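Local atomic coordinates of ribosome-inactivating protein (Lychnis chalcedonica, PDB entry 2G5X), a protein that belongs to the plant ribosome-inactivating proteins, a family whose fold combines a mixed beta sheet with packed helices. Residues L47-L52 / R56-L61. Numbering follows the deposited sequence.
Sequences LVNLVL and RNTITL
Val48 and Leu61 form one hydrogen-bonded antiparallel pair, Leu50 and Ile59 the next. In the first, Leu61 N reaches Val48 O at 2.7 Å, and Val48 N answers to Leu61 O. The Leu50–Ile59 pair is straighter, both N-H...O angles being 169°, with Leu50 N to Ile59 O at 2.9 Å. Leu52 N continues the ladder to Asn57 O, whereas Arg56 N to Leu52 O is weak and bent (128°) where the chain turns back. Between the rungs, the CA-H groups of Thr60 and Thr58 lean on Val48 O and Leu50 O. This beta hairpin, strands 45-51 and 58-64, lies within the mixed sheet of the ribosome-inactivating protein fold, flanked by strand 3-5 on one side and strand 69-76 on the other. On the face bearing Asn49, Val51, Thr58 and Thr60, Thr60 OG1 donates to Asn49 OD1 at 2.8 Å from above the amide plane; Arg1 NH1 also bonds that oxygen. Val51 CG1, anti to its own N (chi1 -176°), lies over one face of the Arg56 guanidinium, offset toward its rim, 4.1 Å from Arg56 NH2, while CG2 meets Thr58 OG1 at 3.5 Å. The other face of the sheet carries Val48, Leu50, Ile59 and Leu61: Leu50 CD1 touches Leu61 CD1 at 3.8 Å, the two side chains crossing at a slant, and Ile59 packs on Phe144 of helix 137-145.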
# COMPACT_ATOMS: atom_id res chain seq x y z
N LEU A 47 -6.28 8.09 0.32
CA LEU A 47 -6.94 7.10 1.16
C LEU A 47 -7.40 5.91 0.32
O LEU A 47 -7.81 6.07 -0.83
CB LEU A 47 -8.15 7.71 1.88
CG LEU A 47 -7.86 8.90 2.81
CD1 LEU A 47 -9.15 9.31 3.50
CD2 LEU A 47 -6.81 8.52 3.84
N VAL A 48 -7.31 4.72 0.92
CA VAL A 48 -7.68 3.48 0.26
C VAL A 48 -8.54 2.63 1.20
O VAL A 48 -8.16 2.39 2.34
CB VAL A 48 -6.42 2.67 -0.12
CG1 VAL A 48 -6.79 1.24 -0.48
CG2 VAL A 48 -5.71 3.35 -1.28
N ASN A 49 -9.70 2.19 0.72
CA ASN A 49 -10.58 1.35 1.53
C ASN A 49 -10.39 -0.13 1.20
O ASN A 49 -10.42 -0.51 0.03
CB ASN A 49 -12.05 1.71 1.28
CG ASN A 49 -12.53 2.86 2.14
OD1 ASN A 49 -11.75 3.52 2.81
ND2 ASN A 49 -13.84 3.10 2.11
N LEU A 50 -10.18 -0.95 2.22
CA LEU A 50 -10.08 -2.39 2.05
C LEU A 50 -11.32 -2.92 2.78
O LEU A 50 -11.55 -2.57 3.94
CB LEU A 50 -8.80 -2.95 2.70
CG LEU A 50 -7.45 -2.58 2.07
CD1 LEU A 50 -6.32 -3.32 2.80
CD2 LEU A 50 -7.45 -2.96 0.59
N VAL A 51 -12.13 -3.72 2.10
CA VAL A 51 -13.36 -4.25 2.69
C VAL A 51 -13.41 -5.77 2.65
O VAL A 51 -13.06 -6.37 1.64
CB VAL A 51 -14.60 -3.71 1.93
CG1 VAL A 51 -15.88 -4.18 2.62
CG2 VAL A 51 -14.55 -2.19 1.85
N LEU A 52 -13.84 -6.39 3.75
CA LEU A 52 -13.96 -7.85 3.78
C LEU A 52 -15.33 -8.23 3.24
O LEU A 52 -16.34 -7.67 3.66
CB LEU A 52 -13.82 -8.39 5.21
CG LEU A 52 -12.46 -8.25 5.88
CD1 LEU A 52 -12.52 -8.91 7.26
CD2 LEU A 52 -11.38 -8.90 5.02
N ARG A 56 -18.32 -7.18 5.73
CA ARG A 56 -18.28 -5.81 5.24
C ARG A 56 -17.45 -4.87 6.12
O ARG A 56 -17.52 -3.65 5.96
CB ARG A 56 -19.70 -5.25 5.10
CG ARG A 56 -20.65 -6.14 4.30
CD ARG A 56 -20.08 -6.52 2.93
NE ARG A 56 -19.81 -5.35 2.09
CZ ARG A 56 -19.39 -5.42 0.83
NH1 ARG A 56 -19.19 -6.60 0.26
NH2 ARG A 56 -19.17 -4.31 0.14
N ASN A 57 -16.68 -5.43 7.05
CA ASN A 57 -15.83 -4.59 7.90
C ASN A 57 -14.87 -3.83 6.98
O ASN A 57 -14.41 -4.38 5.98
CB ASN A 57 -15.04 -5.42 8.91
CG ASN A 57 -15.92 -6.05 9.99
OD1 ASN A 57 -17.05 -5.61 10.22
ND2 ASN A 57 -15.39 -7.06 10.67
N THR A 58 -14.56 -2.60 7.34
CA THR A 58 -13.69 -1.77 6.52
C THR A 58 -12.52 -1.12 7.25
O THR A 58 -12.67 -0.62 8.36
CB THR A 58 -14.51 -0.63 5.85
OG1 THR A 58 -15.56 -1.20 5.05
CG2 THR A 58 -13.62 0.24 4.97
N ILE A 59 -11.35 -1.16 6.62
CA ILE A 59 -10.15 -0.52 7.15
C ILE A 59 -9.68 0.44 6.06
O ILE A 59 -9.58 0.05 4.89
CB ILE A 59 -9.01 -1.53 7.45
CG1 ILE A 59 -9.36 -2.34 8.70
CG2 ILE A 59 -7.69 -0.79 7.66
CD1 ILE A 59 -8.30 -3.36 9.10
N THR A 60 -9.43 1.69 6.43
CA THR A 60 -8.99 2.70 5.46
C THR A 60 -7.50 2.99 5.62
O THR A 60 -7.05 3.43 6.68
CB THR A 60 -9.79 4.01 5.64
OG1 THR A 60 -11.19 3.74 5.51
CG2 THR A 60 -9.38 5.04 4.58
N LEU A 61 -6.73 2.73 4.56
CA LEU A 61 -5.29 2.97 4.57
C LEU A 61 -4.98 4.38 4.10
O LEU A 61 -5.67 4.93 3.25
CB LEU A 61 -4.59 1.99 3.62
CG LEU A 61 -4.81 0.49 3.80
CD1 LEU A 61 -4.10 -0.27 2.67
CD2 LEU A 61 -4.27 0.05 5.15